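Local atomic coordinates of uncharacterized protein (Clostridium sporogenes, PDB entry 4Q0Y), a protein that is of unknown function but adopts a hot-dog, thioesterase-like fold and might therefore act on a thioester or a related substrate. Residues M3-S9 and P74-E80; K38-I42 and I122-F127; I63-S69 and I93-S98. One frame throughout, in Å; residues are numbered along the deposited sequence. Where two conformers were deposited one is given.

Contact 1: residues M3-S9 and P74-E80; sequences MEISSLS and PNLKYVE. With CD (cadmium ion), chain M.
The carbonyl oxygen of Lys-77 is gripped by two successive amides, Ser-6 N at 2.9 Å and, weakly, Ser-7 N at 3.4 Å. Ser-6 OG lies 3.1 Å from Lys-77 O, brought near by a chi1 of 50° that sets the hydroxyl between the backbone N and carbonyl carbon. With Ser-6 and Ser-7 both facing Lys-77, this is a classic beta bulge, shifting the register of strands 4-15 and 68-80 by one residue in the sheet of a hot-dog-like fold. Within the bulge, Lys-77 N returns a nearly straight 2.8 Å bond to Ser-7 O. On one face, Ile-5 CD1 meets Leu-76 CD2, the side chains crossing at about a right angle, while Leu-8 divides its branches, CD1 to Leu-76 CB and CD2 to Pro-74 CB; helix 33-44 packs on this side. Toward the other face, Val-79 packs on Val-79 of the second subunit. Selenomethionine Met-3 runs alongside Glu-80, its SE 4.1 Å from Tyr-78 CE2 in an oblique Met-aromatic contact. Glu-80, with CG anti to the backbone N (chi1 179°) and an extended chain, holds a cadmium ion unevenly, through OE1 at 2.3 Å and OE2 at 2.7 Å, alongside two waters.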
HETATM    1  N   MSE B   3     -14.661   3.881   6.278  1.00 50.31           N
HETATM    2  CA  MSE B   3     -13.815   4.989   5.738  1.00 46.83           C
HETATM    3  C   MSE B   3     -12.421   4.506   5.389  1.00 44.20           C
HETATM    4  O   MSE B   3     -11.634   4.172   6.275  1.00 43.34           O
HETATM    5  CB  MSE B   3     -13.729   6.131   6.727  1.00 55.46           C
HETATM    6  CG  MSE B   3     -15.079   6.754   7.033  1.00 56.74           C
HETATM    7 SE   MSE B   3     -14.832   8.352   8.172  0.75 65.16          SE
HETATM    8  CE  MSE B   3     -12.882   8.494   8.503  1.00 67.11           C
ATOM      9  N   GLU B   4     -12.109   4.468   4.093  1.00 35.53           N
ATOM     10  CA  GLU B   4     -10.802   3.999   3.572  1.00 35.35           C
ATOM     11  C   GLU B   4     -10.150   5.118   2.750  1.00 28.79           C
ATOM     12  O   GLU B   4     -10.843   5.640   1.860  1.00 25.89           O
ATOM     13  CB  GLU B   4     -11.016   2.763   2.646  1.00 47.81           C
ATOM     14  CG  GLU B   4      -9.759   1.908   2.388  1.00 59.22           C
ATOM     15  CD  GLU B   4      -9.343   1.044   3.579  1.00 64.24           C
ATOM     16  OE1 GLU B   4      -9.993   1.059   4.650  1.00 72.44           O
ATOM     17  OE2 GLU B   4      -8.356   0.308   3.443  1.00 67.23           O
ATOM     18  N   ILE B   5      -8.847   5.408   2.979  1.00 21.54           N
ATOM     19  CA  ILE B   5      -8.102   6.400   2.186  1.00 20.62           C
ATOM     20  C   ILE B   5      -7.869   5.812   0.813  1.00 19.78           C
ATOM     21  O   ILE B   5      -7.268   4.729   0.682  1.00 18.74           O
ATOM     22  CB  ILE B   5      -6.721   6.797   2.758  1.00 19.50           C
ATOM     23  CG1 ILE B   5      -6.860   7.371   4.172  1.00 26.62           C
ATOM     24  CG2 ILE B   5      -6.017   7.834   1.846  1.00 17.65           C
ATOM     25  CD1 ILE B   5      -5.556   7.429   4.949  1.00 26.21           C
ATOM     26  N   SER B   6      -8.336   6.521  -0.208  1.00 16.61           N
ATOM     27  CA  SER B   6      -8.150   6.088  -1.594  1.00 17.18           C
ATOM     28  C   SER B   6      -6.912   6.694  -2.206  1.00 16.49           C
ATOM     29  O   SER B   6      -6.282   6.047  -3.056  1.00 19.04           O
ATOM     30  CB  SER B   6      -9.361   6.385  -2.487  1.00 19.32           C
ATOM     31  OG  SER B   6      -9.767   7.724  -2.343  1.00 21.69           O
ATOM     32  N   SER B   7      -6.597   7.944  -1.848  1.00 15.80           N
ATOM     33  CA  SER B   7      -5.412   8.626  -2.394  1.00 16.57           C
ATOM     34  C   SER B   7      -4.988   9.780  -1.510  1.00 16.54           C
ATOM     35  O   SER B   7      -5.818  10.317  -0.759  1.00 14.98           O
ATOM     36  CB  SER B   7      -5.682   9.137  -3.815  1.00 17.60           C
ATOM     37  OG  SER B   7      -6.735  10.112  -3.863  1.00 17.77           O
ATOM     38  N   LEU B   8      -3.704  10.147  -1.598  1.00 16.48           N
ATOM     39  CA  LEU B   8      -3.171  11.391  -1.018  1.00 16.38           C
ATOM     40  C   LEU B   8      -2.726  12.285  -2.145  1.00 18.66           C
ATOM     41  O   LEU B   8      -2.091  11.808  -3.079  1.00 20.35           O
ATOM     42  CB  LEU B   8      -1.937  11.143  -0.160  1.00 20.17           C
ATOM     43  CG  LEU B   8      -2.182  10.763   1.284  1.00 26.20           C
ATOM     44  CD1 LEU B   8      -2.991   9.503   1.420  1.00 30.35           C
ATOM     45  CD2 LEU B   8      -0.831  10.611   1.953  1.00 27.54           C
ATOM     46  N   SER B   9      -3.042  13.565  -2.048  1.00 16.41           N
ATOM     47  CA  SER B   9      -2.624  14.563  -3.046  1.00 17.69           C
ATOM     48  C   SER B   9      -1.327  15.251  -2.625  1.00 16.18           C
ATOM     49  O   SER B   9      -0.529  15.619  -3.474  1.00 15.07           O
ATOM     50  CB  SER B   9      -3.728  15.573  -3.298  1.00 20.16           C
ATOM     51  OG  SER B   9      -4.150  16.156  -2.074  1.00 22.25           O
ATOM     52  N   PRO B  74      -1.421  15.283   5.950  1.00 12.39           N
ATOM     53  CA  PRO B  74      -1.729  14.586   4.706  1.00 12.55           C
ATOM     54  C   PRO B  74      -3.093  15.029   4.199  1.00 13.08           C
ATOM     55  O   PRO B  74      -4.069  15.039   4.975  1.00 14.42           O
ATOM     56  CB  PRO B  74      -1.747  13.099   5.105  1.00 13.47           C
ATOM     57  CG  PRO B  74      -2.009  13.096   6.556  1.00 16.39           C
ATOM     58  CD  PRO B  74      -1.348  14.342   7.093  1.00 12.95           C
ATOM     59  N   ASN B  75      -3.132  15.432   2.934  1.00 13.05           N
ATOM     60  CA  ASN B  75      -4.328  15.863   2.254  1.00 13.04           C
ATOM     61  C   ASN B  75      -4.764  14.718   1.368  1.00 13.22           C
ATOM     62  O   ASN B  75      -3.972  14.200   0.578  1.00 14.42           O
ATOM     63  CB  ASN B  75      -4.035  17.120   1.445  1.00 14.95           C
ATOM     64  CG  ASN B  75      -3.635  18.261   2.335  1.00 16.09           C
ATOM     65  OD1 ASN B  75      -4.402  18.662   3.206  1.00 17.40           O
ATOM     66  ND2 ASN B  75      -2.410  18.727   2.194  1.00 18.19           N
ATOM     67  N   LEU B  76      -6.002  14.282   1.544  1.00 15.07           N
ATOM     68  CA  LEU B  76      -6.417  13.004   1.017  1.00 15.09           C
ATOM     69  C   LEU B  76      -7.842  12.943   0.525  1.00 14.59           C
ATOM     70  O   LEU B  76      -8.657  13.842   0.776  1.00 13.30           O
ATOM     71  CB  LEU B  76      -6.164  11.940   2.083  1.00 16.39           C
ATOM     72  CG  LEU B  76      -6.851  12.161   3.440  1.00 17.83           C
ATOM     73  CD1 LEU B  76      -8.302  11.718   3.456  1.00 19.51           C
ATOM     74  CD2 LEU B  76      -6.032  11.465   4.524  1.00 22.49           C
ATOM     75  N   LYS B  77      -8.126  11.853  -0.156  1.00 13.74           N
ATOM     76  CA  LYS B  77      -9.502  11.469  -0.525  1.00 15.12           C
ATOM     77  C   LYS B  77      -9.784  10.155   0.144  1.00 16.19           C
ATOM     78  O   LYS B  77      -8.879   9.307   0.212  1.00 16.26           O
ATOM     79  CB  LYS B  77      -9.683  11.318  -2.030  1.00 18.22           C
ATOM     80  CG  LYS B  77      -9.465  12.626  -2.727  1.00 19.00           C
ATOM     81  CD  LYS B  77      -9.627  12.585  -4.229  1.00 22.45           C
ATOM     82  CE  LYS B  77      -9.374  14.012  -4.735  1.00 22.62           C
ATOM     83  NZ  LYS B  77     -10.606  14.860  -4.708  1.00 24.34           N
ATOM     84  N   TYR B  78     -11.029   9.983   0.602  1.00 14.96           N
ATOM     85  CA  TYR B  78     -11.491   8.723   1.151  1.00 15.36           C
ATOM     86  C   TYR B  78     -12.866   8.332   0.670  1.00 16.28           C
ATOM     87  O   TYR B  78     -13.640   9.172   0.213  1.00 15.49           O
ATOM     88  CB  TYR B  78     -11.400   8.781   2.679  1.00 14.32           C
ATOM     89  CG  TYR B  78     -12.335   9.760   3.348  1.00 14.33           C
ATOM     90  CD1 TYR B  78     -11.981  11.118   3.490  1.00 14.70           C
ATOM     91  CD2 TYR B  78     -13.555   9.337   3.862  1.00 15.90           C
ATOM     92  CE1 TYR B  78     -12.833  12.017   4.130  1.00 14.46           C
ATOM     93  CE2 TYR B  78     -14.433  10.231   4.499  1.00 16.63           C
ATOM     94  CZ  TYR B  78     -14.057  11.577   4.630  1.00 17.34           C
ATOM     95  OH  TYR B  78     -14.906  12.486   5.243  1.00 17.99           O
ATOM     96  N   VAL B  79     -13.161   7.032   0.770  1.00 16.79           N
ATOM     97  CA  VAL B  79     -14.409   6.470   0.319  1.00 18.18           C
ATOM     98  C   VAL B  79     -15.244   6.120   1.549  1.00 19.66           C
ATOM     99  O   VAL B  79     -14.730   5.505   2.487  1.00 18.49           O
ATOM    100  CB  VAL B  79     -14.201   5.216  -0.555  1.00 19.88           C
ATOM    101  CG1 VAL B  79     -15.507   4.507  -0.839  1.00 20.88           C
ATOM    102  CG2 VAL B  79     -13.514   5.599  -1.860  1.00 19.46           C
ATOM    103  N   GLU B  80     -16.507   6.508   1.504  1.00 19.84           N
ATOM    104  CA  GLU B  80     -17.511   6.152   2.505  1.00 23.11           C
ATOM    105  C   GLU B  80     -18.877   6.112   1.831  1.00 24.10           C
ATOM    106  O   GLU B  80     -19.234   7.023   1.065  1.00 23.49           O
ATOM    107  CB  GLU B  80     -17.451   7.161   3.658  1.00 25.26           C
ATOM    108  CG  GLU B  80     -18.466   6.921   4.761  1.00 28.99           C
ATOM    109  CD  GLU B  80     -18.450   8.003   5.827  1.00 32.47           C
ATOM    110  OE1 GLU B  80     -17.410   8.653   6.047  1.00 31.01           O
ATOM    111  OE2 GLU B  80     -19.508   8.227   6.449  1.00 42.86           O
TER
HETATM  112 CD    CD M 204     -17.951   9.868   7.878  0.80 22.68          CD
HETATM  113  O   HOH W   1     -16.723  10.722   9.362  1.00 45.87           O
HETATM  114  O   HOH W   2     -19.998   9.268   9.239  1.00 25.43           O

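Contact 2: residues K38-I42 and I122-F127; sequences KFKVI and ILKEIF
Lys-38 and Glu-125 supply the polar part of this helix-helix contact, a salt bridge of 2.8 Å between Lys-38 NZ and Glu-125 OE1. The two side chains, each extended beyond CG, cross at about a right angle, and the ammonium group meets OE1 from above the carboxylate plane, 39° out of it. Lys-38 NZ has a second carboxylate partner in Glu-34, so its charge is probably shared between two acids. Apolar contacts fill the rest. Ile-126 CD1 sits 3.6 Å from Phe-39 N and also touches Phe-39 CB and Lys-38 CB, its tip fitting against the backbone of helix 33-44. Ile-42 CD1 touches both Ile-122 CG2 and Leu-123 CD2, 3.8 Å from the latter. The segments 38-42 and 122-126, of helices 33-44 and 117-126, run at 141° to each other, their axes 10.3 Å apart at closest approach, and both helices pack on the antiparallel sheet of this hot-dog-like protein. Among the aromatic contacts, Leu-123 CD2 lies at the edge of the Phe-39 ring, in its plane, 3.9 Å from Phe-39 CE1. With CG anti to the backbone N (chi1 -163°), that ring extends toward Phe-127, whose own edge receives Phe-39 CE1 at Phe-127 CE2, 4.3 Å away.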
ATOM      1  N   LYS B  38       3.359   5.272  -0.572  1.00 15.03           N
ATOM      2  CA  LYS B  38       3.905   4.577   0.595  1.00 15.44           C
ATOM      3  C   LYS B  38       3.282   5.048   1.924  1.00 13.97           C
ATOM      4  O   LYS B  38       2.937   4.214   2.797  1.00 15.39           O
ATOM      5  CB  LYS B  38       5.416   4.699   0.645  1.00 17.34           C
ATOM      6  CG  LYS B  38       6.141   3.923  -0.432  1.00 16.29           C
ATOM      7  CD  LYS B  38       7.592   4.359  -0.502  1.00 20.06           C
ATOM      8  CE  LYS B  38       8.386   3.643  -1.543  1.00 23.91           C
ATOM      9  NZ  LYS B  38       9.811   4.099  -1.579  1.00 28.51           N
ATOM     10  N   PHE B  39       3.052   6.350   2.063  1.00 13.04           N
ATOM     11  CA  PHE B  39       2.402   6.875   3.292  1.00 12.97           C
ATOM     12  C   PHE B  39       0.937   6.440   3.393  1.00 12.58           C
ATOM     13  O   PHE B  39       0.462   6.098   4.478  1.00 12.31           O
ATOM     14  CB  PHE B  39       2.508   8.380   3.396  1.00 14.19           C
ATOM     15  CG  PHE B  39       2.240   8.896   4.789  1.00 13.06           C
ATOM     16  CD1 PHE B  39       3.137   8.614   5.810  1.00 15.89           C
ATOM     17  CD2 PHE B  39       1.070   9.569   5.090  1.00 17.07           C
ATOM     18  CE1 PHE B  39       2.879   9.045   7.109  1.00 17.27           C
ATOM     19  CE2 PHE B  39       0.807  10.024   6.378  1.00 17.36           C
ATOM     20  CZ  PHE B  39       1.712   9.757   7.388  1.00 18.49           C
ATOM     21  N   LYS B  40       0.238   6.403   2.261  1.00 14.01           N
ATOM     22  CA  LYS B  40      -1.155   5.902   2.220  1.00 14.02           C
ATOM     23  C   LYS B  40      -1.243   4.496   2.799  1.00 13.52           C
ATOM     24  O   LYS B  40      -2.133   4.201   3.598  1.00 15.28           O
ATOM     25  CB  LYS B  40      -1.716   5.901   0.793  1.00 15.39           C
ATOM     26  CG  LYS B  40      -3.181   5.469   0.711  1.00 19.29           C
ATOM     27  CD  LYS B  40      -3.662   5.343  -0.737  1.00 23.11           C
ATOM     28  CE  LYS B  40      -3.908   3.916  -1.159  1.00 28.26           C
ATOM     29  NZ  LYS B  40      -4.530   3.833  -2.509  1.00 28.79           N
ATOM     30  N   VAL B  41      -0.350   3.623   2.341  1.00 15.26           N
ATOM     31  CA  VAL B  41      -0.353   2.224   2.742  1.00 17.60           C
ATOM     32  C   VAL B  41      -0.193   2.107   4.269  1.00 16.81           C
ATOM     33  O   VAL B  41      -0.945   1.376   4.914  1.00 18.32           O
ATOM     34  CB  VAL B  41       0.716   1.417   1.983  1.00 18.95           C
ATOM     35  CG1 VAL B  41       0.942   0.044   2.602  1.00 20.92           C
ATOM     36  CG2 VAL B  41       0.293   1.274   0.512  1.00 21.94           C
ATOM     37  N   ILE B  42       0.747   2.871   4.836  1.00 17.09           N
ATOM     38  CA  ILE B  42       0.921   2.917   6.304  1.00 17.52           C
ATOM     39  C   ILE B  42      -0.363   3.383   6.998  1.00 16.85           C
ATOM     40  O   ILE B  42      -0.839   2.702   7.922  1.00 17.03           O
ATOM     41  CB  ILE B  42       2.109   3.817   6.714  1.00 17.80           C
ATOM     42  CG1 ILE B  42       3.404   3.123   6.299  1.00 21.61           C
ATOM     43  CG2 ILE B  42       2.068   4.134   8.222  1.00 16.55           C
ATOM     44  CD1 ILE B  42       4.623   4.012   6.356  1.00 22.47           C
ATOM     45  N   ILE B 122      10.577   2.767   5.612  1.00 15.86           N
ATOM     46  CA  ILE B 122       9.677   3.392   4.623  1.00 18.15           C
ATOM     47  C   ILE B 122       9.473   4.890   4.959  1.00 15.86           C
ATOM     48  O   ILE B 122       9.538   5.739   4.070  1.00 15.94           O
ATOM     49  CB  ILE B 122       8.330   2.638   4.516  1.00 18.72           C
ATOM     50  CG1 ILE B 122       8.555   1.218   3.984  1.00 22.77           C
ATOM     51  CG2 ILE B 122       7.329   3.393   3.635  1.00 18.61           C
ATOM     52  CD1 ILE B 122       7.386   0.289   4.233  1.00 26.60           C
ATOM     53  N   LEU B 123       9.224   5.205   6.232  1.00 14.48           N
ATOM     54  CA  LEU B 123       9.058   6.595   6.666  1.00 15.16           C
ATOM     55  C   LEU B 123      10.292   7.443   6.408  1.00 14.69           C
ATOM     56  O   LEU B 123      10.166   8.595   5.984  1.00 14.97           O
ATOM     57  CB  LEU B 123       8.654   6.682   8.133  1.00 14.67           C
ATOM     58  CG  LEU B 123       7.239   6.177   8.433  1.00 16.14           C
ATOM     59  CD1 LEU B 123       7.081   6.019   9.938  1.00 17.27           C
ATOM     60  CD2 LEU B 123       6.171   7.092   7.865  1.00 16.09           C
ATOM     61  N   LYS B 124      11.473   6.850   6.618  1.00 15.53           N
ATOM     62  CA  LYS B 124      12.743   7.509   6.259  1.00 16.96           C
ATOM     63  C   LYS B 124      12.844   7.846   4.769  1.00 19.30           C
ATOM     64  O   LYS B 124      13.329   8.918   4.425  1.00 22.13           O
ATOM     65  CB  LYS B 124      13.956   6.714   6.748  1.00 17.18           C
ATOM     66  CG  LYS B 124      14.073   6.768   8.272  1.00 19.15           C
ATOM     67  CD  LYS B 124      15.025   5.756   8.886  1.00 21.68           C
ATOM     68  CE  LYS B 124      16.455   5.938   8.432  1.00 27.07           C
ATOM     69  NZ  LYS B 124      17.345   4.984   9.165  1.00 26.16           N
ATOM     70  N   GLU B 125      12.329   6.966   3.903  1.00 19.23           N
ATOM     71  CA  GLU B 125      12.264   7.243   2.463  1.00 22.40           C
ATOM     72  C   GLU B 125      11.313   8.411   2.154  1.00 19.13           C
ATOM     73  O   GLU B 125      11.647   9.295   1.344  1.00 19.54           O
ATOM     74  CB  GLU B 125      11.857   6.009   1.644  1.00 23.34           C
ATOM     75  CG  GLU B 125      12.903   4.909   1.677  1.00 25.08           C
ATOM     76  CD  GLU B 125      12.416   3.552   1.201  1.00 28.97           C
ATOM     77  OE1 GLU B 125      11.256   3.411   0.753  1.00 27.63           O
ATOM     78  OE2 GLU B 125      13.218   2.604   1.332  1.00 36.61           O
ATOM     79  N   ILE B 126      10.146   8.394   2.784  1.00 15.84           N
ATOM     80  CA  ILE B 126       9.112   9.418   2.559  1.00 15.41           C
ATOM     81  C   ILE B 126       9.574  10.821   3.001  1.00 16.04           C
ATOM     82  O   ILE B 126       9.347  11.817   2.264  1.00 16.77           O
ATOM     83  CB  ILE B 126       7.794   9.084   3.287  1.00 16.68           C
ATOM     84  CG1 ILE B 126       7.188   7.814   2.697  1.00 17.62           C
ATOM     85  CG2 ILE B 126       6.791  10.244   3.223  1.00 16.43           C
ATOM     86  CD1 ILE B 126       6.209   7.126   3.625  1.00 18.30           C
ATOM     87  N   PHE B 127      10.221  10.882   4.158  1.00 16.78           N
ATOM     88  CA  PHE B 127      10.622  12.152   4.765  1.00 18.39           C
ATOM     89  C   PHE B 127      12.087  12.553   4.506  1.00 19.66           C
ATOM     90  O   PHE B 127      12.565  13.527   5.094  1.00 23.02           O
ATOM     91  CB  PHE B 127      10.235  12.173   6.243  1.00 18.99           C
ATOM     92  CG  PHE B 127       8.749  12.194   6.440  1.00 17.57           C
ATOM     93  CD1 PHE B 127       8.030  13.371   6.183  1.00 17.93           C
ATOM     94  CD2 PHE B 127       8.047  11.028   6.744  1.00 17.73           C
ATOM     95  CE1 PHE B 127       6.661  13.385   6.279  1.00 17.65           C
ATOM     96  CE2 PHE B 127       6.673  11.030   6.836  1.00 17.76           C
ATOM     97  CZ  PHE B 127       5.972  12.219   6.610  1.00 18.81           C
TER

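Contact 3: residues I63-S69 and I93-S98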
ATOM      1  N   ILE B  63      12.010  15.225  20.492  1.00 22.22           N
ATOM      2  CA  ILE B  63      12.347  15.225  19.088  1.00 21.06           C
ATOM      3  C   ILE B  63      13.806  14.905  18.789  1.00 21.66           C
ATOM      4  O   ILE B  63      14.096  14.306  17.757  1.00 23.02           O
ATOM      5  CB  ILE B  63      11.889  16.510  18.402  1.00 25.71           C
ATOM      6  CG1 ILE B  63      12.652  17.755  18.896  1.00 29.79           C
ATOM      7  CG2 ILE B  63      10.387  16.645  18.594  1.00 29.49           C
ATOM      8  CD1 ILE B  63      12.325  18.996  18.098  1.00 36.88           C
ATOM      9  N   GLU B  64      14.706  15.241  19.707  1.00 19.05           N
ATOM     10  CA  GLU B  64      16.127  14.991  19.521  1.00 20.10           C
ATOM     11  C   GLU B  64      16.476  13.511  19.452  1.00 20.00           C
ATOM     12  O   GLU B  64      17.549  13.164  18.964  1.00 20.47           O
ATOM     13  CB  GLU B  64      16.956  15.650  20.617  1.00 23.28           C
ATOM     14  CG  GLU B  64      16.868  17.165  20.717  1.00 24.46           C
ATOM     15  CD  GLU B  64      15.681  17.702  21.497  1.00 27.02           C
ATOM     16  OE1 GLU B  64      14.891  16.948  22.100  1.00 27.59           O
ATOM     17  OE2 GLU B  64      15.533  18.915  21.495  1.00 29.80           O
ATOM     18  N   SER B  65      15.583  12.646  19.959  1.00 19.16           N
ATOM     19  CA  SER B  65      15.772  11.198  19.948  1.00 20.12           C
ATOM     20  C   SER B  65      15.491  10.540  18.595  1.00 19.09           C
ATOM     21  O   SER B  65      15.742   9.373  18.443  1.00 19.57           O
ATOM     22  CB  SER B  65      14.862  10.553  21.011  1.00 20.91           C
ATOM     23  OG  SER B  65      15.106  11.130  22.299  1.00 21.86           O
ATOM     24  N   PHE B  66      15.004  11.294  17.614  1.00 18.24           N
ATOM     25  CA  PHE B  66      14.554  10.761  16.329  1.00 18.23           C
ATOM     26  C   PHE B  66      15.301  11.381  15.151  1.00 18.79           C
ATOM     27  O   PHE B  66      15.768  12.519  15.231  1.00 18.47           O
ATOM     28  CB  PHE B  66      13.059  11.016  16.185  1.00 14.96           C
ATOM     29  CG  PHE B  66      12.236  10.262  17.183  1.00 15.14           C
ATOM     30  CD1 PHE B  66      11.984  10.810  18.437  1.00 15.72           C
ATOM     31  CD2 PHE B  66      11.721   9.002  16.874  1.00 15.95           C
ATOM     32  CE1 PHE B  66      11.238  10.102  19.391  1.00 16.93           C
ATOM     33  CE2 PHE B  66      10.971   8.293  17.812  1.00 16.81           C
ATOM     34  CZ  PHE B  66      10.755   8.838  19.077  1.00 17.29           C
ATOM     35  N   LYS B  67      15.422  10.616  14.066  1.00 18.96           N
ATOM     36  CA  LYS B  67      16.015  11.116  12.828  1.00 18.64           C
ATOM     37  C   LYS B  67      15.214  12.284  12.262  1.00 17.31           C
ATOM     38  O   LYS B  67      15.802  13.324  11.929  1.00 18.27           O
ATOM     39  CB  LYS B  67      16.130   9.989  11.784  1.00 20.70           C
ATOM     40  CG  LYS B  67      16.699  10.341  10.422  1.00 22.70           C
ATOM     41  CD  LYS B  67      18.182  10.559  10.497  1.00 30.47           C
ATOM     42  CE  LYS B  67      18.652  11.407   9.339  1.00 31.93           C
ATOM     43  NZ  LYS B  67      20.133  11.489   9.261  1.00 32.44           N
ATOM     44  N   TYR B  68      13.896  12.118  12.168  1.00 15.84           N
ATOM     45  CA  TYR B  68      12.999  13.181  11.704  1.00 16.78           C
ATOM     46  C   TYR B  68      11.869  13.362  12.680  1.00 16.29           C
ATOM     47  O   TYR B  68      11.357  12.366  13.244  1.00 17.54           O
ATOM     48  CB  TYR B  68      12.384  12.875  10.362  1.00 17.28           C
ATOM     49  CG  TYR B  68      13.366  12.581   9.281  1.00 18.93           C
ATOM     50  CD1 TYR B  68      14.198  13.598   8.784  1.00 20.38           C
ATOM     51  CD2 TYR B  68      13.478  11.309   8.742  1.00 17.68           C
ATOM     52  CE1 TYR B  68      15.121  13.330   7.785  1.00 23.17           C
ATOM     53  CE2 TYR B  68      14.389  11.028   7.736  1.00 20.87           C
ATOM     54  CZ  TYR B  68      15.206  12.043   7.257  1.00 22.35           C
ATOM     55  OH  TYR B  68      16.107  11.803   6.275  1.00 25.33           O
ATOM     56  N   SER B  69      11.519  14.619  12.908  1.00 15.41           N
ATOM     57  CA  SER B  69      10.340  14.973  13.715  0.50 15.65           C
ATOM     58  C   SER B  69       9.630  16.106  12.994  1.00 15.55           C
ATOM     59  O   SER B  69      10.221  17.152  12.747  1.00 15.98           O
ATOM     60  CB  SER B  69      10.647  15.359  15.163  0.50 15.98           C
ATOM     61  OG  SER B  69      11.553  14.461  15.743  0.50 16.38           O
ATOM     62  N   ILE B  93       4.653  13.326  13.883  1.00 12.63           N
ATOM     63  CA  ILE B  93       5.386  12.121  13.486  1.00 13.33           C
ATOM     64  C   ILE B  93       6.813  12.185  14.003  1.00 13.01           C
ATOM     65  O   ILE B  93       7.446  13.233  13.910  1.00 12.33           O
ATOM     66  CB  ILE B  93       5.277  11.859  11.960  1.00 16.09           C
ATOM     67  CG1 ILE B  93       5.738  10.450  11.627  1.00 17.62           C
ATOM     68  CG2 ILE B  93       6.046  12.894  11.144  1.00 16.61           C
ATOM     69  CD1 ILE B  93       5.144   9.915  10.343  1.00 19.64           C
ATOM     70  N   LEU B  94       7.256  11.072  14.611  1.00 13.92           N
ATOM     71  CA  LEU B  94       8.600  10.926  15.167  1.00 13.83           C
ATOM     72  C   LEU B  94       9.188   9.691  14.509  1.00 14.85           C
ATOM     73  O   LEU B  94       8.706   8.582  14.742  1.00 13.39           O
ATOM     74  CB  LEU B  94       8.506  10.755  16.672  1.00 14.38           C
ATOM     75  CG  LEU B  94       7.874  11.901  17.443  1.00 16.55           C
ATOM     76  CD1 LEU B  94       7.615  11.466  18.886  1.00 19.00           C
ATOM     77  CD2 LEU B  94       8.749  13.140  17.382  1.00 17.94           C
ATOM     78  N   VAL B  95      10.191   9.883  13.655  1.00 14.89           N
ATOM     79  CA  VAL B  95      10.705   8.820  12.781  1.00 16.49           C
ATOM     80  C   VAL B  95      12.116   8.409  13.186  1.00 17.16           C
ATOM     81  O   VAL B  95      13.037   9.231  13.116  1.00 16.66           O
ATOM     82  CB  VAL B  95      10.726   9.239  11.288  1.00 15.14           C
ATOM     83  CG1 VAL B  95      11.240   8.113  10.383  1.00 14.65           C
ATOM     84  CG2 VAL B  95       9.353   9.698  10.826  1.00 14.62           C
ATOM     85  N   GLY B  96      12.287   7.136  13.550  1.00 16.78           N
ATOM     86  CA  GLY B  96      13.595   6.558  13.739  1.00 18.71           C
ATOM     87  C   GLY B  96      14.324   6.923  15.006  1.00 19.59           C
ATOM     88  O   GLY B  96      15.247   7.752  14.992  1.00 19.67           O
ATOM     89  N   ASP B  97      13.925   6.279  16.101  1.00 18.98           N
ATOM     90  CA  ASP B  97      14.676   6.364  17.359  1.00 18.86           C
ATOM     91  C   ASP B  97      15.869   5.410  17.334  1.00 19.89           C
ATOM     92  O   ASP B  97      16.111   4.739  16.319  1.00 19.20           O
ATOM     93  CB  ASP B  97      13.765   6.197  18.591  1.00 20.24           C
ATOM     94  CG  ASP B  97      13.186   4.787  18.768  1.00 22.56           C
ATOM     95  OD1 ASP B  97      13.578   3.806  18.092  1.00 21.16           O
ATOM     96  OD2 ASP B  97      12.320   4.674  19.662  1.00 26.37           O
ATOM     97  N   SER B  98      16.590   5.333  18.450  1.00 21.45           N
ATOM     98  CA  SER B  98      17.756   4.451  18.572  1.00 23.39           C
ATOM     99  C   SER B  98      17.414   2.956  18.436  1.00 23.67           C
ATOM    100  O   SER B  98      18.288   2.178  18.117  1.00 24.35           O
ATOM    101  CB  SER B  98      18.494   4.708  19.888  1.00 25.81           C
ATOM    102  OG  SER B  98      17.709   4.313  21.003  1.00 27.60           O
TER
HETATM  103  O   HOH W   3      16.564   7.461  20.346  1.00 25.44           O
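Leu-94 CB sits over the centre of the Phe-66 ring, 3.5 Å above its plane and only 6° off the normal from the centroid, a CH-pi contact at the open end of the beta hairpin formed by strands 68-80 and 83-95. The ring lies against more than this one carbon: Leu-94 CD1 comes to 3.9 Å from Phe-66 CE1, and Asp-97 CB approaches Phe-66 CE2 obliquely. Phe-66 and Asp-97 lie side by side and point the same way, with ring and carboxylate planes 24° apart. Leu-94 CD2 turns instead to Ser-69, 3.5 Å from Ser-69 OG, and also touches Ile-63 CG2.

Behind these side chains the backbones are paired. Val-95 N bonds to Tyr-68 O at 2.8 Å, almost straight, and Tyr-68 N returns a bond to Val-95 O. Lys-67 and Tyr-68 both face Val-95, a classic beta bulge, and Lys-67 N bonds to Gly-96 O at 3.0 Å from above the carbonyl plane. Gly-96 accommodates the turn of the chain here with a positive phi of 76°.

Further out, Asp-97 OD1 accepts a bond from Lys-101 N, which probably helps to hold the carboxylate beside the ring, while Phe-16 touches Ile-63, Ser-69 and Leu-94. Helix 117-126 packs on Val-95 through Leu-123 and Lys-124. At the rim one water joins the two chain segments, donating to Ser-65 O at 2.8 Å and accepting from Ser-98 N.

How the contacts relate
Strand 68-80 carries both contact 1 and contact 3, which lie about 26 Å apart between centres on opposite sides of the chain's centre. Contact 1 pairs its end with strand 4-15 and contact 3 pairs its start with strand 83-95, tying together three neighbouring strands of one sheet. Contact 2 lies between them, about 15 Å from contact 1 and 14 Å from contact 3, and joins the two helices that cover this sheet. Along the chain contact 3 is nested within contact 2, whereas contact 1 interlaces with both. Contacts 1 and 2 also touch the second subunit, so the sheet-helix packing of one chain continues into the dimer interface, whereas contact 3 lies away from it.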